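PDB 3TS7: geranyltranstransferase from Methylococcus capsulatus, which probably joins isopentenyl diphosphate to allylic diphosphates to make (2E,6E)-farnesyl diphosphate, with magnesium as cofactor. Local coordinates for residues H184-R193 with D215-Q226; R37-S45 with K104-T115. All coordinates share one frame; numbering follows the deposited sequence.

Contact 1: H184-R193 with D215-Q226; sequences HIRKTGALIR and DHYAKCIGLAFQ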
loop_
_atom_site.group_PDB
_atom_site.type_symbol
_atom_site.label_atom_id
_atom_site.label_comp_id
_atom_site.label_asym_id
_atom_site.label_seq_id
_atom_site.Cartn_x
_atom_site.Cartn_y
_atom_site.Cartn_z
ATOM N N HIS B 184 -4.096 -6.944 19.269
ATOM C CA HIS B 184 -5.366 -7.024 18.543
ATOM C C HIS B 184 -5.873 -5.672 18.032
ATOM O O HIS B 184 -6.432 -5.601 16.931
ATOM C CB HIS B 184 -6.447 -7.704 19.387
ATOM C CG HIS B 184 -6.349 -9.193 19.416
ATOM N ND1 HIS B 184 -6.384 -9.966 18.273
ATOM C CD2 HIS B 184 -6.240 -10.061 20.454
ATOM C CE1 HIS B 184 -6.293 -11.243 18.598
ATOM N NE2 HIS B 184 -6.208 -11.328 19.916
ATOM N N ILE B 185 -5.655 -4.628 18.833
ATOM C CA ILE B 185 -5.977 -3.230 18.505
ATOM C C ILE B 185 -5.207 -2.792 17.251
ATOM O O ILE B 185 -5.774 -2.160 16.350
ATOM C CB ILE B 185 -5.692 -2.299 19.712
ATOM C CG1 ILE B 185 -6.789 -2.448 20.774
ATOM C CG2 ILE B 185 -5.639 -0.808 19.331
ATOM C CD1 ILE B 185 -6.368 -1.981 22.196
ATOM N N ARG B 186 -3.936 -3.183 17.168
ATOM C CA ARG B 186 -3.132 -2.837 16.005
ATOM C C ARG B 186 -3.464 -3.702 14.788
ATOM O O ARG B 186 -3.761 -3.152 13.704
ATOM C CB ARG B 186 -1.634 -2.871 16.337
ATOM C CG ARG B 186 -1.163 -1.786 17.284
ATOM C CD ARG B 186 0.119 -2.276 17.971
ATOM N NE ARG B 186 0.743 -1.275 18.829
ATOM C CZ ARG B 186 1.715 -0.451 18.443
ATOM N NH1 ARG B 186 2.189 -0.490 17.191
ATOM N NH2 ARG B 186 2.212 0.419 19.315
ATOM N N LYS B 187 -3.455 -5.027 14.975
ATOM C CA LYS B 187 -3.639 -5.996 13.881
ATOM C C LYS B 187 -5.000 -5.912 13.187
ATOM O O LYS B 187 -5.092 -6.074 11.968
ATOM C CB LYS B 187 -3.394 -7.436 14.367
ATOM C CG LYS B 187 -3.738 -8.545 13.339
ATOM C CD LYS B 187 -2.948 -9.830 13.553
ATOM C CE LYS B 187 -3.549 -10.994 12.762
ATOM N NZ LYS B 187 -3.099 -11.039 11.339
ATOM N N THR B 188 -6.047 -5.692 13.975
ATOM C CA THR B 188 -7.425 -5.818 13.510
ATOM C C THR B 188 -8.190 -4.531 13.784
ATOM O O THR B 188 -8.982 -4.064 12.958
ATOM C CB THR B 188 -8.110 -7.026 14.219
ATOM O OG1 THR B 188 -7.350 -8.218 13.963
ATOM C CG2 THR B 188 -9.534 -7.244 13.740
ATOM N N GLY B 189 -7.933 -3.960 14.954
ATOM C CA GLY B 189 -8.688 -2.809 15.417
ATOM C C GLY B 189 -8.517 -1.561 14.579
ATOM O O GLY B 189 -9.501 -0.879 14.300
ATOM N N ALA B 190 -7.284 -1.265 14.155
ATOM C CA ALA B 190 -7.007 -0.012 13.449
ATOM C C ALA B 190 -7.816 0.076 12.150
ATOM O O ALA B 190 -8.392 1.126 11.863
ATOM C CB ALA B 190 -5.491 0.179 13.200
ATOM N N LEU B 191 -7.907 -1.027 11.402
ATOM C CA LEU B 191 -8.613 -0.999 10.114
ATOM C C LEU B 191 -10.134 -0.945 10.299
ATOM O O LEU B 191 -10.843 -0.383 9.464
ATOM C CB LEU B 191 -8.226 -2.183 9.212
ATOM C CG LEU B 191 -8.639 -2.101 7.732
ATOM C CD1 LEU B 191 -8.044 -0.860 7.063
ATOM C CD2 LEU B 191 -8.295 -3.377 6.959
ATOM N N ILE B 192 -10.632 -1.527 11.389
ATOM C CA ILE B 192 -12.062 -1.454 11.718
ATOM C C ILE B 192 -12.431 -0.025 12.088
ATOM O O ILE B 192 -13.426 0.514 11.592
ATOM C CB ILE B 192 -12.432 -2.461 12.847
ATOM C CG1 ILE B 192 -12.543 -3.869 12.257
ATOM C CG2 ILE B 192 -13.740 -2.079 13.535
ATOM C CD1 ILE B 192 -12.362 -4.965 13.291
ATOM N N ARG B 193 -11.616 0.610 12.931
ATOM C CA ARG B 193 -11.825 2.004 13.277
ATOM C C ARG B 193 -11.669 2.909 12.067
ATOM O O ARG B 193 -12.366 3.923 11.971
ATOM C CB ARG B 193 -10.853 2.448 14.367
ATOM C CG ARG B 193 -11.101 1.708 15.717
ATOM C CD ARG B 193 -9.888 1.760 16.580
ATOM N NE ARG B 193 -9.753 3.051 17.239
ATOM C CZ ARG B 193 -8.892 3.295 18.221
ATOM N NH1 ARG B 193 -8.857 4.489 18.776
ATOM N NH2 ARG B 193 -8.068 2.336 18.652
ATOM N N ASP B 215 -15.730 6.214 16.911
ATOM C CA ASP B 215 -14.419 5.555 17.087
ATOM C C ASP B 215 -14.376 4.621 18.307
ATOM O O ASP B 215 -13.920 3.467 18.199
ATOM C CB ASP B 215 -13.293 6.578 17.185
ATOM C CG ASP B 215 -11.936 5.906 17.262
ATOM O OD1 ASP B 215 -11.556 5.183 16.306
ATOM O OD2 ASP B 215 -11.279 6.059 18.292
ATOM N N HIS B 216 -14.870 5.098 19.453
ATOM C CA HIS B 216 -14.987 4.211 20.645
ATOM C C HIS B 216 -15.903 3.023 20.413
ATOM O O HIS B 216 -15.578 1.905 20.825
ATOM C CB HIS B 216 -15.385 4.988 21.916
ATOM C CG HIS B 216 -15.015 4.272 23.181
ATOM N ND1 HIS B 216 -13.706 4.013 23.530
ATOM C CD2 HIS B 216 -15.778 3.732 24.161
ATOM C CE1 HIS B 216 -13.679 3.351 24.674
ATOM N NE2 HIS B 216 -14.922 3.172 25.080
ATOM N N TYR B 217 -17.027 3.233 19.713
ATOM C CA TYR B 217 -17.887 2.120 19.282
ATOM C C TYR B 217 -17.073 1.115 18.459
ATOM O O TYR B 217 -17.158 -0.117 18.663
ATOM C CB TYR B 217 -19.091 2.658 18.462
ATOM C CG TYR B 217 -19.851 1.623 17.688
ATOM C CD1 TYR B 217 -20.915 0.923 18.271
ATOM C CD2 TYR B 217 -19.519 1.330 16.369
ATOM C CE1 TYR B 217 -21.608 -0.035 17.559
ATOM C CE2 TYR B 217 -20.210 0.378 15.651
ATOM C CZ TYR B 217 -21.260 -0.294 16.243
ATOM O OH TYR B 217 -21.940 -1.252 15.527
ATOM N N ALA B 218 -16.311 1.649 17.505
ATOM C CA ALA B 218 -15.507 0.825 16.589
ATOM C C ALA B 218 -14.429 0.019 17.338
ATOM O O ALA B 218 -14.304 -1.209 17.143
ATOM C CB ALA B 218 -14.882 1.725 15.495
ATOM N N LYS B 219 -13.728 0.705 18.234
ATOM C CA LYS B 219 -12.673 0.099 19.076
ATOM C C LYS B 219 -13.219 -1.040 19.945
ATOM O O LYS B 219 -12.643 -2.139 19.991
ATOM C CB LYS B 219 -12.014 1.167 19.956
ATOM C CG LYS B 219 -10.903 0.608 20.860
ATOM C CD LYS B 219 -10.253 1.683 21.686
ATOM C CE LYS B 219 -8.998 1.152 22.387
ATOM N NZ LYS B 219 -8.336 2.251 23.131
ATOM N N CYS B 220 -14.366 -0.783 20.589
ATOM C CA CYS B 220 -14.996 -1.772 21.471
ATOM C C CYS B 220 -15.535 -2.977 20.705
ATOM O O CYS B 220 -15.340 -4.104 21.142
ATOM C CB CYS B 220 -16.074 -1.119 22.360
ATOM S SG CYS B 220 -15.445 0.120 23.490
ATOM N N ILE B 221 -16.177 -2.789 19.546
ATOM C CA ILE B 221 -16.621 -3.989 18.831
ATOM C C ILE B 221 -15.453 -4.824 18.269
ATOM O O ILE B 221 -15.537 -6.056 18.216
ATOM C CB ILE B 221 -17.718 -3.758 17.750
ATOM C CG1 ILE B 221 -17.174 -3.067 16.516
ATOM C CG2 ILE B 221 -18.939 -2.991 18.332
ATOM C CD1 ILE B 221 -18.265 -2.809 15.473
ATOM N N GLY B 222 -14.374 -4.142 17.880
ATOM C CA GLY B 222 -13.184 -4.798 17.343
ATOM C C GLY B 222 -12.569 -5.705 18.407
ATOM O O GLY B 222 -12.248 -6.856 18.136
ATOM N N LEU B 223 -12.446 -5.193 19.624
ATOM C CA LEU B 223 -11.850 -5.981 20.701
ATOM C C LEU B 223 -12.755 -7.132 21.101
ATOM O O LEU B 223 -12.309 -8.275 21.210
ATOM C CB LEU B 223 -11.536 -5.095 21.906
ATOM C CG LEU B 223 -10.237 -4.301 21.796
ATOM C CD1 LEU B 223 -10.256 -3.151 22.769
ATOM C CD2 LEU B 223 -8.993 -5.206 22.004
ATOM N N ALA B 224 -14.039 -6.819 21.271
ATOM C CA ALA B 224 -15.035 -7.786 21.703
ATOM C C ALA B 224 -15.162 -8.995 20.774
ATOM O O ALA B 224 -15.245 -10.116 21.249
ATOM C CB ALA B 224 -16.404 -7.098 21.897
ATOM N N PHE B 225 -15.151 -8.794 19.454
ATOM C CA PHE B 225 -15.399 -9.945 18.557
ATOM C C PHE B 225 -14.250 -10.962 18.516
ATOM O O PHE B 225 -14.459 -12.180 18.348
ATOM C CB PHE B 225 -15.878 -9.507 17.147
ATOM C CG PHE B 225 -14.790 -9.419 16.099
ATOM C CD1 PHE B 225 -14.461 -10.525 15.320
ATOM C CD2 PHE B 225 -14.135 -8.224 15.854
ATOM C CE1 PHE B 225 -13.462 -10.454 14.329
ATOM C CE2 PHE B 225 -13.132 -8.141 14.864
ATOM C CZ PHE B 225 -12.802 -9.252 14.106
ATOM N N GLN B 226 -13.037 -10.464 18.682
ATOM C CA GLN B 226 -11.896 -11.363 18.751
ATOM C C GLN B 226 -11.820 -12.109 20.089
ATOM O O GLN B 226 -11.417 -13.262 20.114
ATOM C CB GLN B 226 -10.621 -10.627 18.423
ATOM C CG GLN B 226 -10.546 -10.287 16.954
ATOM C CD GLN B 226 -9.264 -9.621 16.611
ATOM O OE1 GLN B 226 -8.915 -8.587 17.178
ATOM N NE2 GLN B 226 -8.533 -10.210 15.685
HETATM O O HOH W 1 -5.913 -9.401 15.789
HETATM O O HOH W 2 -11.667 -1.733 16.240
HETATM O O HOH W 3 -13.193 5.280 14.079
#
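Arg193 reaches from helix 184-193 across to Asp215 and Lys219 on helix 215-226. Its CB already lies near Asp215 OD1, and CG packs 3.8 Å from Ala218 CB, where the small alanine lets the two backbones come close. CD passes Lys219 CB; there the chain bends (chi3 78°), which turns the guanidinium side-on to the carboxylate. NE meets Asp215 OD1 at 2.9 Å in a nearly straight bond (177°), lying in the guanidinium plane, while NH1 reaches the syn lone pair of OD2, also at 2.9 Å. NH2 rests against Lys219 CD, which lies over one guanidinium face toward its rim. Replacing this arginine by a leucine would probably leave the Asp215 carboxylate without its charged mate and Lys219 CD without the flat group it lies over.

The helices run roughly antiparallel, at 145° with axes 8.7 Å apart, within the all-helical fold of the polyprenyl synthases. Gly222, with no side chain, brings its backbone close to helix 184-193 near Gly189. Ile192 CD1 lies against Gly222 CA and 3.6 Å from Phe225 CE2, at the edge of the ring. On the other flank, Ile185 CG1 packs on Leu223 CD2. At the far end one water links His184 ND1, Thr188 OG1 and Gln226 NE2, accepting from the amide; it lies in the plane of the imidazole, at the ring's edge.

Contact 2: R37-S45 with K104-T115; sequences RLHQAMRYS and KPTCHKAYDEAT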
loop_
_atom_site.group_PDB
_atom_site.type_symbol
_atom_site.label_atom_id
_atom_site.label_comp_id
_atom_site.label_asym_id
_atom_site.label_seq_id
_atom_site.Cartn_x
_atom_site.Cartn_y
_atom_site.Cartn_z
ATOM N N ARG B 37 -3.190 -12.475 -15.637
ATOM C CA ARG B 37 -3.053 -13.336 -14.473
ATOM C C ARG B 37 -3.096 -12.524 -13.158
ATOM O O ARG B 37 -3.813 -12.905 -12.229
ATOM C CB ARG B 37 -1.756 -14.139 -14.585
ATOM C CG ARG B 37 -1.460 -15.088 -13.436
ATOM C CD ARG B 37 -0.250 -15.939 -13.785
ATOM N NE ARG B 37 0.047 -16.993 -12.814
ATOM C CZ ARG B 37 -0.633 -18.133 -12.693
ATOM N NH1 ARG B 37 -0.260 -19.025 -11.783
ATOM N NH2 ARG B 37 -1.685 -18.387 -13.468
ATOM N N LEU B 38 -2.347 -11.414 -13.102
ATOM C CA LEU B 38 -2.362 -10.503 -11.951
ATOM C C LEU B 38 -3.760 -9.937 -11.684
ATOM O O LEU B 38 -4.223 -9.954 -10.542
ATOM C CB LEU B 38 -1.347 -9.361 -12.107
ATOM C CG LEU B 38 -1.401 -8.285 -11.007
ATOM C CD1 LEU B 38 -0.851 -8.818 -9.690
ATOM C CD2 LEU B 38 -0.677 -7.026 -11.387
ATOM N N HIS B 39 -4.435 -9.468 -12.732
ATOM C CA HIS B 39 -5.789 -8.911 -12.588
ATOM C C HIS B 39 -6.807 -9.938 -12.115
ATOM O O HIS B 39 -7.700 -9.624 -11.317
ATOM C CB HIS B 39 -6.289 -8.279 -13.889
ATOM C CG HIS B 39 -5.592 -7.005 -14.261
ATOM N ND1 HIS B 39 -5.744 -6.415 -15.497
ATOM C CD2 HIS B 39 -4.731 -6.218 -13.572
ATOM C CE1 HIS B 39 -5.019 -5.310 -15.548
ATOM N NE2 HIS B 39 -4.395 -5.167 -14.390
ATOM N N GLN B 40 -6.672 -11.161 -12.609
ATOM C CA GLN B 40 -7.571 -12.246 -12.235
ATOM C C GLN B 40 -7.294 -12.751 -10.814
ATOM O O GLN B 40 -8.194 -13.266 -10.161
ATOM C CB GLN B 40 -7.474 -13.402 -13.234
ATOM C CG GLN B 40 -8.140 -13.133 -14.584
ATOM C CD GLN B 40 -7.564 -13.994 -15.697
ATOM O OE1 GLN B 40 -7.156 -15.132 -15.471
ATOM N NE2 GLN B 40 -7.516 -13.446 -16.904
ATOM N N ALA B 41 -6.060 -12.602 -10.345
ATOM C CA ALA B 41 -5.692 -13.030 -9.000
ATOM C C ALA B 41 -6.259 -12.077 -7.942
ATOM O O ALA B 41 -6.735 -12.524 -6.897
ATOM C CB ALA B 41 -4.182 -13.130 -8.862
ATOM N N MET B 42 -6.191 -10.774 -8.229
ATOM C CA MET B 42 -6.804 -9.738 -7.393
ATOM C C MET B 42 -8.314 -9.913 -7.313
ATOM O O MET B 42 -8.890 -9.870 -6.225
ATOM C CB MET B 42 -6.493 -8.350 -7.937
ATOM C CG MET B 42 -5.033 -8.051 -8.043
ATOM S SD MET B 42 -4.806 -6.505 -8.952
ATOM C CE MET B 42 -4.484 -5.493 -7.581
ATOM N N ARG B 43 -8.938 -10.126 -8.467
ATOM C CA ARG B 43 -10.374 -10.387 -8.565
ATOM C C ARG B 43 -10.818 -11.684 -7.890
ATOM O O ARG B 43 -11.918 -11.750 -7.348
ATOM C CB ARG B 43 -10.822 -10.395 -10.025
ATOM C CG ARG B 43 -10.962 -9.006 -10.591
ATOM C CD ARG B 43 -11.199 -8.991 -12.085
ATOM N NE ARG B 43 -11.656 -7.663 -12.463
ATOM C CZ ARG B 43 -12.934 -7.300 -12.484
ATOM N NH1 ARG B 43 -13.263 -6.065 -12.818
ATOM N NH2 ARG B 43 -13.879 -8.184 -12.172
ATOM N N TYR B 44 -9.963 -12.705 -7.939
ATOM C CA TYR B 44 -10.255 -14.018 -7.345
ATOM C C TYR B 44 -10.330 -13.895 -5.830
ATOM O O TYR B 44 -11.158 -14.532 -5.187
ATOM C CB TYR B 44 -9.163 -15.009 -7.731
ATOM C CG TYR B 44 -9.230 -16.368 -7.083
ATOM C CD1 TYR B 44 -9.904 -17.423 -7.706
ATOM C CD2 TYR B 44 -8.574 -16.617 -5.871
ATOM C CE1 TYR B 44 -9.936 -18.692 -7.131
ATOM C CE2 TYR B 44 -8.621 -17.871 -5.280
ATOM C CZ TYR B 44 -9.303 -18.903 -5.913
ATOM O OH TYR B 44 -9.335 -20.149 -5.333
ATOM N N SER B 45 -9.441 -13.075 -5.280
ATOM C CA SER B 45 -9.380 -12.832 -3.851
ATOM C C SER B 45 -10.413 -11.823 -3.346
ATOM O O SER B 45 -10.931 -11.974 -2.241
ATOM C CB SER B 45 -7.977 -12.413 -3.466
ATOM O OG SER B 45 -7.065 -13.471 -3.697
ATOM N N LYS B 104 -12.574 -22.516 -0.852
ATOM C CA LYS B 104 -11.949 -22.057 -2.083
ATOM C C LYS B 104 -10.444 -22.006 -1.835
ATOM O O LYS B 104 -10.010 -21.563 -0.769
ATOM C CB LYS B 104 -12.490 -20.661 -2.416
ATOM C CG LYS B 104 -12.287 -20.159 -3.831
ATOM C CD LYS B 104 -13.424 -19.215 -4.203
ATOM C CE LYS B 104 -13.013 -18.183 -5.235
ATOM N NZ LYS B 104 -12.386 -16.989 -4.611
ATOM N N PRO B 105 -9.631 -22.496 -2.795
ATOM C CA PRO B 105 -8.179 -22.421 -2.549
ATOM C C PRO B 105 -7.678 -20.972 -2.398
ATOM O O PRO B 105 -8.247 -20.070 -3.004
ATOM C CB PRO B 105 -7.582 -23.083 -3.796
ATOM C CG PRO B 105 -8.665 -24.019 -4.267
ATOM C CD PRO B 105 -9.944 -23.291 -4.001
ATOM N N THR B 106 -6.653 -20.756 -1.570
ATOM C CA THR B 106 -6.094 -19.412 -1.349
ATOM C C THR B 106 -5.335 -18.912 -2.585
ATOM O O THR B 106 -4.998 -19.703 -3.471
ATOM C CB THR B 106 -5.155 -19.368 -0.125
ATOM O OG1 THR B 106 -4.251 -20.480 -0.169
ATOM C CG2 THR B 106 -5.944 -19.400 1.184
ATOM N N CYS B 107 -5.066 -17.607 -2.637
ATOM C CA CYS B 107 -4.461 -16.970 -3.818
ATOM C C CYS B 107 -3.127 -17.588 -4.261
ATOM O O CYS B 107 -2.898 -17.761 -5.460
ATOM C CB CYS B 107 -4.299 -15.468 -3.584
ATOM S SG CYS B 107 -3.934 -14.516 -5.074
ATOM N N HIS B 108 -2.261 -17.919 -3.303
ATOM C CA HIS B 108 -0.982 -18.563 -3.612
ATOM C C HIS B 108 -1.122 -20.019 -4.081
ATOM O O HIS B 108 -0.306 -20.491 -4.871
ATOM C CB HIS B 108 0.002 -18.457 -2.441
ATOM C CG HIS B 108 -0.394 -19.248 -1.236
ATOM N ND1 HIS B 108 0.251 -20.407 -0.862
ATOM C CD2 HIS B 108 -1.368 -19.047 -0.316
ATOM C CE1 HIS B 108 -0.311 -20.888 0.233
ATOM N NE2 HIS B 108 -1.292 -20.078 0.588
ATOM N N LYS B 109 -2.145 -20.722 -3.600
ATOM C CA LYS B 109 -2.428 -22.079 -4.079
ATOM C C LYS B 109 -3.043 -22.041 -5.464
ATOM O O LYS B 109 -2.616 -22.779 -6.346
ATOM C CB LYS B 109 -3.345 -22.850 -3.118
ATOM C CG LYS B 109 -2.641 -23.413 -1.899
ATOM C CD LYS B 109 -1.551 -24.401 -2.274
ATOM C CE LYS B 109 -0.440 -24.388 -1.237
ATOM N NZ LYS B 109 0.396 -25.616 -1.283
ATOM N N ALA B 110 -4.028 -21.163 -5.648
ATOM C CA ALA B 110 -4.787 -21.051 -6.896
ATOM C C ALA B 110 -3.973 -20.503 -8.069
ATOM O O ALA B 110 -4.315 -20.756 -9.227
ATOM C CB ALA B 110 -6.023 -20.201 -6.680
ATOM N N TYR B 111 -2.929 -19.730 -7.761
ATOM C CA TYR B 111 -1.994 -19.195 -8.761
ATOM C C TYR B 111 -0.573 -19.655 -8.423
ATOM O O TYR B 111 -0.219 -20.811 -8.662
ATOM C CB TYR B 111 -2.116 -17.658 -8.887
ATOM C CG TYR B 111 -3.473 -17.228 -9.424
ATOM C CD1 TYR B 111 -3.671 -17.002 -10.789
ATOM C CD2 TYR B 111 -4.575 -17.095 -8.566
ATOM C CE1 TYR B 111 -4.928 -16.639 -11.281
ATOM C CE2 TYR B 111 -5.820 -16.744 -9.044
ATOM C CZ TYR B 111 -5.992 -16.508 -10.396
ATOM O OH TYR B 111 -7.239 -16.160 -10.848
ATOM N N ASP B 112 0.228 -18.759 -7.867
ATOM C CA ASP B 112 1.546 -19.096 -7.343
ATOM C C ASP B 112 1.898 -18.016 -6.339
ATOM O O ASP B 112 1.206 -16.995 -6.256
ATOM C CB ASP B 112 2.595 -19.143 -8.458
ATOM C CG ASP B 112 2.512 -17.944 -9.369
ATOM O OD1 ASP B 112 3.330 -17.019 -9.194
ATOM O OD2 ASP B 112 1.599 -17.911 -10.221
ATOM N N GLU B 113 2.977 -18.230 -5.593
ATOM C CA GLU B 113 3.366 -17.305 -4.536
ATOM C C GLU B 113 3.759 -15.915 -5.023
ATOM O O GLU B 113 3.481 -14.924 -4.335
ATOM C CB GLU B 113 4.458 -17.905 -3.664
ATOM C CG GLU B 113 3.925 -18.917 -2.663
ATOM C CD GLU B 113 5.019 -19.556 -1.852
ATOM O OE1 GLU B 113 5.059 -20.800 -1.801
ATOM O OE2 GLU B 113 5.836 -18.822 -1.258
ATOM N N ALA B 114 4.387 -15.851 -6.199
ATOM C CA ALA B 114 4.801 -14.588 -6.813
ATOM C C ALA B 114 3.593 -13.730 -7.202
ATOM O O ALA B 114 3.584 -12.508 -6.972
ATOM C CB ALA B 114 5.684 -14.854 -8.034
ATOM N N THR B 115 2.584 -14.381 -7.776
ATOM C CA THR B 115 1.351 -13.731 -8.171
ATOM C C THR B 115 0.572 -13.253 -6.925
ATOM O O THR B 115 -0.023 -12.179 -6.950
ATOM C CB THR B 115 0.486 -14.657 -9.052
ATOM O OG1 THR B 115 1.231 -15.056 -10.207
ATOM C CG2 THR B 115 -0.730 -13.956 -9.541
HETATM O O HOH W 4 -7.396 -16.816 -13.543
#
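Ala41 of helix 37-45 sits under the ring of Tyr111, its CB 3.9 Å from the ring centroid and 9° off the normal, a CH-pi contact. The same methyl touches Thr115 CG2 at 3.6 Å and also packs on Cys107 SG, so a side chain as small as alanine suits this tight centre. Tyr111 in turn directs its edge at a face of Tyr44, in a T-shaped pair with planes at 83°. The opposite face of Tyr44 carries Lys104; in one of the lysine's two conformers, NZ stands over the ring centre in a cation-pi contact and also donates to Tyr44 O at 2.8 Å. With CG anti to the backbone N (chi1 174°), the Tyr44 ring reaches across to the loop, where its hydroxyl donates to Pro105 O at 2.6 Å.

The outer side is looser and more polar. One water bridges Gln40 OE1 and the Tyr111 hydroxyl, while Gln40 NE2 turns to Ala31 O. Exposed Arg37 stretches out past Tyr111 CD1, which lies over one guanidinium face, and NH1 meets Asp112 OD2 at 2.7 Å, the two planar groups nearly coplanar.

Asp112 is also the N-cap of the helix beginning at Glu113: OD1 accepts from Thr115 N, and OD2 from Thr115 OG1. Arginine and helix start thus share one carboxylate, and their combined positive potential would probably favour its ionised form.

In the fold
Contact 2 closes before contact 1 opens along the chain, and all four segments belong to the polyprenyl synthetase family region. Their centres are 28 Å apart, with nearest atoms about 13 Å apart, so they do not touch. Contact 1, its centre about 9 Å from that of the chain, pairs helices 177-201 and 208-237, with helices 53-65 and 262-279 also packing on it; a phosphate ion, probably from the crystallisation liquor though such ions often mark pockets, lies about 4 Å from the Phe225 side chain. Contact 2, its centre about 21 Å out, ties helix 36-46 to the 104-106 loop, short helix 107-110 and the start of helix 113-133. The second subunit packs on Leu38 and Met42 there.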